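Local coordinates for putative cytoplasmic protein (Salmonella enterica subsp. enterica serovar Typhimurium, PDB 4IQN) that is of unknown function, a putative cytoplasmic protein belonging to a family defined by a domain of unknown function, at residues K39-E53 with I138-P150. Residues are numbered along the deposited sequence; the frame is centred on the assembly and turned at random.
Sequences KYRDPQNTETTELPE and IYITERDANGEYP
Lys-39 reaches Thr-141 and Glu-142 with the end of its bent side chain: CE lies 3.4 Å from Thr-141 O, and NZ makes a long, weak salt bridge to Glu-142 OE2. Its own carbonyl and that of Ile-140 are joined by one water that donates to both. Arg-41 brings NH2 to Tyr-139 CE1, guanidinium and ring planes 66° apart; Glu-210 binds both Arg-41 NH2 and Tyr-139 OH. Thr-49 lays CG2 on Ile-140 CG2 at 3.7 Å, and the same methyl touches Tyr-149 OH. That hydroxyl donates to Glu-50 O (2.7 Å), lying in the carbonyl plane, which ties the ring's outer end to the backbone. Glu-50 CB sits over the centre of one face of the Arg-143 guanidinium, with Gly-147 CA against the opposite face; a water bridges Glu-50 OE1 to Arg-143 NE, while OE2 pairs with Arg-36. Leu-51 O accepts a weak, bent bond from Arg-143 NH1. Pro-52 sets CD against the edge of the Tyr-149 ring, 3.8 Å from CD2, and CG near Ile-138 CD1. Glu-53 N donates to Gly-147 O at 3.0 Å and 161°. Glu-53 CG lies anti to the carbonyl carbon (chi1 -64°), and a second bend at chi2 turns the carboxylate back. Its OE2 accepts a bond from Arg-143 NH1 at 2.8 Å through the anti lone pair, nearly in the guanidinium plane. The geometry is that of an extended segment, leaving the edge strand 48-49 of the mixed sheet, packed along a beta hairpin connection between strands 135-140 and 151-155, whose type I turn spans Asp-144 to Gly-147.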
loop_
_atom_site.group_PDB
_atom_site.type_symbol
_atom_site.label_atom_id
_atom_site.label_comp_id
_atom_site.label_asym_id
_atom_site.label_seq_id
_atom_site.Cartn_x
_atom_site.Cartn_y
_atom_site.Cartn_z
ATOM N N LYS A 39 11.369 -7.828 -1.871
ATOM C CA LYS A 39 10.495 -8.796 -1.206
ATOM C C LYS A 39 10.346 -8.517 0.292
ATOM O O LYS A 39 9.284 -8.792 0.870
ATOM C CB LYS A 39 11.031 -10.216 -1.423
ATOM C CG LYS A 39 10.285 -11.385 -0.794
ATOM C CD LYS A 39 8.908 -11.651 -1.402
ATOM C CE LYS A 39 8.180 -12.842 -0.755
ATOM N NZ LYS A 39 8.610 -14.153 -1.284
ATOM N N TYR A 40 11.387 -7.976 0.913
ATOM C CA TYR A 40 11.441 -7.835 2.371
ATOM C C TYR A 40 11.617 -6.401 2.816
ATOM O O TYR A 40 12.115 -5.546 2.085
ATOM C CB TYR A 40 12.577 -8.699 2.933
ATOM C CG TYR A 40 12.393 -10.178 2.651
ATOM C CD1 TYR A 40 11.448 -10.890 3.320
ATOM C CD2 TYR A 40 13.168 -10.853 1.678
ATOM C CE1 TYR A 40 11.234 -12.228 3.071
ATOM C CE2 TYR A 40 12.968 -12.210 1.432
ATOM C CZ TYR A 40 11.989 -12.881 2.141
ATOM O OH TYR A 40 11.727 -14.194 1.947
ATOM N N ARG A 41 11.167 -6.128 4.042
ATOM C CA ARG A 41 11.351 -4.830 4.623
ATOM C C ARG A 41 12.829 -4.477 4.885
ATOM O O ARG A 41 13.251 -3.322 4.786
ATOM C CB ARG A 41 10.579 -4.747 5.932
ATOM C CG ARG A 41 10.493 -3.307 6.346
ATOM C CD ARG A 41 9.145 -2.869 6.803
ATOM N NE ARG A 41 8.057 -3.729 6.424
ATOM C CZ ARG A 41 7.049 -4.015 7.238
ATOM N NH1 ARG A 41 7.000 -3.476 8.456
ATOM N NH2 ARG A 41 6.111 -4.841 6.843
ATOM N N ASP A 42 13.594 -5.486 5.257
ATOM C CA ASP A 42 15.048 -5.326 5.539
ATOM C C ASP A 42 15.797 -4.679 4.349
ATOM O O ASP A 42 15.958 -5.299 3.300
ATOM C CB ASP A 42 15.614 -6.693 5.912
ATOM C CG ASP A 42 17.135 -6.729 6.011
ATOM O OD1 ASP A 42 17.802 -5.643 6.022
ATOM O OD2 ASP A 42 17.645 -7.899 6.110
ATOM N N PRO A 43 16.253 -3.430 4.514
ATOM C CA PRO A 43 16.906 -2.748 3.388
ATOM C C PRO A 43 18.149 -3.469 2.839
ATOM O O PRO A 43 18.490 -3.298 1.657
ATOM C CB PRO A 43 17.273 -1.381 3.988
ATOM C CG PRO A 43 16.297 -1.206 5.127
ATOM C CD PRO A 43 16.213 -2.571 5.715
ATOM N N GLN A 44 18.811 -4.283 3.663
ATOM C CA GLN A 44 20.047 -4.972 3.207
ATOM C C GLN A 44 19.731 -6.256 2.433
ATOM O O GLN A 44 20.616 -6.862 1.851
ATOM C CB GLN A 44 21.010 -5.320 4.372
ATOM C CG GLN A 44 21.187 -4.251 5.441
ATOM C CD GLN A 44 21.722 -2.944 4.889
ATOM O OE1 GLN A 44 20.996 -1.954 4.767
ATOM N NE2 GLN A 44 23.001 -2.940 4.538
ATOM N N ASN A 45 18.476 -6.709 2.474
ATOM C CA ASN A 45 18.083 -7.901 1.741
ATOM C C ASN A 45 17.717 -7.523 0.305
ATOM O O ASN A 45 16.755 -6.868 0.112
ATOM C CB ASN A 45 16.895 -8.578 2.412
ATOM C CG ASN A 45 16.653 -9.961 1.897
ATOM O OD1 ASN A 45 16.808 -10.237 0.706
ATOM N ND2 ASN A 45 16.216 -10.840 2.785
ATOM N N THR A 46 18.494 -7.945 -0.691
ATOM C CA THR A 46 18.272 -7.467 -2.068
ATOM C C THR A 46 17.290 -8.328 -2.891
ATOM O O THR A 46 17.106 -8.079 -4.079
ATOM C CB THR A 46 19.603 -7.377 -2.829
ATOM O OG1 THR A 46 20.144 -8.684 -2.916
ATOM C CG2 THR A 46 20.607 -6.499 -2.082
ATOM N N GLU A 47 16.681 -9.350 -2.287
ATOM C CA GLU A 47 15.762 -10.197 -3.016
ATOM C C GLU A 47 14.596 -9.379 -3.502
ATOM O O GLU A 47 14.054 -8.559 -2.766
ATOM C CB GLU A 47 15.298 -11.392 -2.189
ATOM C CG GLU A 47 14.363 -12.331 -2.957
ATOM C CD GLU A 47 14.028 -13.615 -2.198
ATOM O OE1 GLU A 47 14.625 -13.860 -1.118
ATOM O OE2 GLU A 47 13.162 -14.385 -2.690
ATOM N N THR A 48 14.199 -9.611 -4.740
ATOM C CA THR A 48 13.053 -8.905 -5.316
ATOM C C THR A 48 11.991 -9.899 -5.752
ATOM O O THR A 48 12.233 -11.131 -5.792
ATOM C CB THR A 48 13.476 -8.054 -6.526
ATOM O OG1 THR A 48 13.927 -8.921 -7.558
ATOM C CG2 THR A 48 14.617 -7.099 -6.180
ATOM N N THR A 49 10.811 -9.363 -6.061
ATOM C CA THR A 49 9.688 -10.147 -6.517
ATOM C C THR A 49 8.850 -9.278 -7.464
ATOM O O THR A 49 9.246 -8.141 -7.773
ATOM C CB THR A 49 8.873 -10.643 -5.302
ATOM O OG1 THR A 49 7.926 -11.611 -5.738
ATOM C CG2 THR A 49 8.153 -9.467 -4.557
ATOM N N GLU A 50 7.704 -9.798 -7.913
ATOM C CA GLU A 50 6.876 -9.130 -8.943
ATOM C C GLU A 50 5.973 -8.051 -8.362
ATOM O O GLU A 50 5.489 -8.185 -7.220
ATOM C CB GLU A 50 5.990 -10.150 -9.674
ATOM C CG GLU A 50 6.740 -11.156 -10.554
ATOM C CD GLU A 50 7.368 -12.314 -9.784
ATOM O OE1 GLU A 50 6.802 -12.770 -8.754
ATOM O OE2 GLU A 50 8.450 -12.781 -10.227
ATOM N N LEU A 51 5.735 -7.007 -9.153
ATOM C CA LEU A 51 4.726 -6.008 -8.814
ATOM C C LEU A 51 3.351 -6.658 -8.925
ATOM O O LEU A 51 3.184 -7.650 -9.670
ATOM C CB LEU A 51 4.771 -4.802 -9.757
ATOM C CG LEU A 51 5.599 -3.622 -9.337
ATOM C CD1 LEU A 51 7.074 -4.014 -9.268
ATOM C CD2 LEU A 51 5.409 -2.485 -10.295
ATOM N N PRO A 52 2.352 -6.112 -8.195
ATOM C CA PRO A 52 1.015 -6.592 -8.469
ATOM C C PRO A 52 0.502 -6.040 -9.797
ATOM O O PRO A 52 0.884 -4.924 -10.186
ATOM C CB PRO A 52 0.193 -6.035 -7.306
ATOM C CG PRO A 52 0.904 -4.785 -6.900
ATOM C CD PRO A 52 2.387 -5.072 -7.172
ATOM N N GLU A 53 -0.404 -6.775 -10.443
ATOM C CA GLU A 53 -0.915 -6.404 -11.767
ATOM C C GLU A 53 -1.595 -5.034 -11.790
ATOM O O GLU A 53 -1.442 -4.272 -12.758
ATOM C CB GLU A 53 -1.839 -7.481 -12.347
ATOM C CG GLU A 53 -1.165 -8.817 -12.611
ATOM C CD GLU A 53 0.076 -8.700 -13.525
ATOM O OE1 GLU A 53 -0.051 -8.151 -14.640
ATOM O OE2 GLU A 53 1.184 -9.151 -13.125
ATOM N N ILE A 138 0.490 -1.614 0.175
ATOM C CA ILE A 138 0.452 -2.881 -0.439
ATOM C C ILE A 138 1.426 -3.746 0.356
ATOM O O ILE A 138 2.593 -3.348 0.579
ATOM C CB ILE A 138 0.833 -2.823 -1.939
ATOM C CG1 ILE A 138 0.037 -1.748 -2.691
ATOM C CG2 ILE A 138 0.567 -4.152 -2.579
ATOM C CD1 ILE A 138 0.453 -1.657 -4.153
ATOM N N TYR A 139 0.940 -4.904 0.775
ATOM C CA TYR A 139 1.669 -5.802 1.686
ATOM C C TYR A 139 2.326 -6.865 0.846
ATOM O O TYR A 139 1.647 -7.760 0.341
ATOM C CB TYR A 139 0.670 -6.438 2.682
ATOM C CG TYR A 139 1.262 -6.877 3.986
ATOM C CD1 TYR A 139 1.834 -5.956 4.864
ATOM C CD2 TYR A 139 1.240 -8.217 4.377
ATOM C CE1 TYR A 139 2.390 -6.366 6.091
ATOM C CE2 TYR A 139 1.796 -8.623 5.611
ATOM C CZ TYR A 139 2.372 -7.697 6.456
ATOM O OH TYR A 139 2.928 -8.097 7.685
ATOM N N ILE A 140 3.655 -6.769 0.667
ATOM C CA ILE A 140 4.329 -7.585 -0.334
ATOM C C ILE A 140 4.701 -8.970 0.227
ATOM O O ILE A 140 5.798 -9.181 0.711
ATOM C CB ILE A 140 5.571 -6.874 -0.850
ATOM C CG1 ILE A 140 5.261 -5.459 -1.325
ATOM C CG2 ILE A 140 6.246 -7.684 -1.977
ATOM C CD1 ILE A 140 4.228 -5.320 -2.445
ATOM N N THR A 141 3.744 -9.889 0.193
ATOM C CA THR A 141 3.919 -11.242 0.662
ATOM C C THR A 141 3.863 -12.132 -0.557
ATOM O O THR A 141 4.893 -12.337 -1.212
ATOM C CB THR A 141 2.868 -11.614 1.708
ATOM O OG1 THR A 141 1.598 -11.216 1.222
ATOM C CG2 THR A 141 3.135 -10.881 2.996
ATOM N N GLU A 142 2.683 -12.603 -0.922
ATOM C CA GLU A 142 2.541 -13.536 -2.043
ATOM C C GLU A 142 1.393 -13.014 -2.878
ATOM O O GLU A 142 0.410 -12.504 -2.325
ATOM C CB GLU A 142 2.238 -14.972 -1.570
ATOM C CG GLU A 142 3.279 -15.613 -0.660
ATOM C CD GLU A 142 4.632 -15.834 -1.358
ATOM O OE1 GLU A 142 4.638 -15.994 -2.603
ATOM O OE2 GLU A 142 5.703 -15.844 -0.675
ATOM N N ARG A 143 1.533 -13.099 -4.194
ATOM C CA ARG A 143 0.433 -12.752 -5.089
ATOM C C ARG A 143 -0.634 -13.841 -5.159
ATOM O O ARG A 143 -0.364 -15.028 -5.049
ATOM C CB ARG A 143 0.962 -12.437 -6.478
ATOM C CG ARG A 143 1.941 -11.286 -6.447
ATOM C CD ARG A 143 2.143 -10.609 -7.792
ATOM N NE ARG A 143 2.467 -11.557 -8.839
ATOM C CZ ARG A 143 2.376 -11.286 -10.138
ATOM N NH1 ARG A 143 1.973 -10.070 -10.592
ATOM N NH2 ARG A 143 2.680 -12.237 -10.994
ATOM N N ASP A 144 -1.870 -13.411 -5.348
ATOM C CA ASP A 144 -2.986 -14.287 -5.437
ATOM C C ASP A 144 -3.274 -14.665 -6.879
ATOM O O ASP A 144 -2.474 -14.405 -7.765
ATOM C CB ASP A 144 -4.211 -13.611 -4.768
ATOM C CG ASP A 144 -4.703 -12.377 -5.508
ATOM O OD1 ASP A 144 -4.346 -12.123 -6.716
ATOM O OD2 ASP A 144 -5.456 -11.630 -4.852
ATOM N N ALA A 145 -4.407 -15.314 -7.123
ATOM C CA ALA A 145 -4.758 -15.819 -8.456
ATOM C C ALA A 145 -4.890 -14.730 -9.506
ATOM O O ALA A 145 -4.773 -15.022 -10.680
ATOM C CB ALA A 145 -6.064 -16.613 -8.399
ATOM N N ASN A 146 -5.184 -13.508 -9.093
ATOM C CA ASN A 146 -5.276 -12.339 -9.980
ATOM C C ASN A 146 -3.995 -11.533 -10.035
ATOM O O ASN A 146 -3.963 -10.442 -10.617
ATOM C CB ASN A 146 -6.366 -11.376 -9.511
ATOM C CG ASN A 146 -7.720 -12.007 -9.432
ATOM O OD1 ASN A 146 -8.468 -11.818 -8.447
ATOM N ND2 ASN A 146 -8.075 -12.713 -10.442
ATOM N N GLY A 147 -2.930 -12.027 -9.414
ATOM C CA GLY A 147 -1.670 -11.287 -9.405
ATOM C C GLY A 147 -1.631 -10.094 -8.468
ATOM O O GLY A 147 -0.928 -9.133 -8.733
ATOM N N GLU A 148 -2.409 -10.146 -7.383
ATOM C CA GLU A 148 -2.492 -9.059 -6.427
ATOM C C GLU A 148 -1.912 -9.434 -5.078
ATOM O O GLU A 148 -1.930 -10.589 -4.698
ATOM C CB GLU A 148 -3.954 -8.618 -6.231
ATOM C CG GLU A 148 -4.554 -8.070 -7.513
ATOM C CD GLU A 148 -3.881 -6.764 -8.008
ATOM O OE1 GLU A 148 -3.442 -5.927 -7.156
ATOM O OE2 GLU A 148 -3.815 -6.574 -9.263
ATOM N N TYR A 149 -1.428 -8.426 -4.364
ATOM C CA TYR A 149 -1.038 -8.549 -2.973
ATOM C C TYR A 149 -2.144 -7.962 -2.076
ATOM O O TYR A 149 -2.953 -7.157 -2.521
ATOM C CB TYR A 149 0.224 -7.779 -2.683
ATOM C CG TYR A 149 1.455 -8.321 -3.347
ATOM C CD1 TYR A 149 2.025 -9.492 -2.924
ATOM C CD2 TYR A 149 2.050 -7.619 -4.407
ATOM C CE1 TYR A 149 3.206 -9.954 -3.530
ATOM C CE2 TYR A 149 3.186 -8.097 -5.034
ATOM C CZ TYR A 149 3.752 -9.272 -4.582
ATOM O OH TYR A 149 4.881 -9.787 -5.146
ATOM N N PRO A 150 -2.125 -8.303 -0.790
ATOM C CA PRO A 150 -3.127 -7.666 0.098
ATOM C C PRO A 150 -2.855 -6.184 0.342
ATOM O O PRO A 150 -1.751 -5.685 0.085
ATOM C CB PRO A 150 -2.972 -8.424 1.415
ATOM C CG PRO A 150 -2.108 -9.588 1.136
ATOM C CD PRO A 150 -1.281 -9.255 -0.065
HETATM O O HOH W 1 7.772 -10.861 1.713
HETATM O O HOH W 2 4.196 -13.582 -8.096
#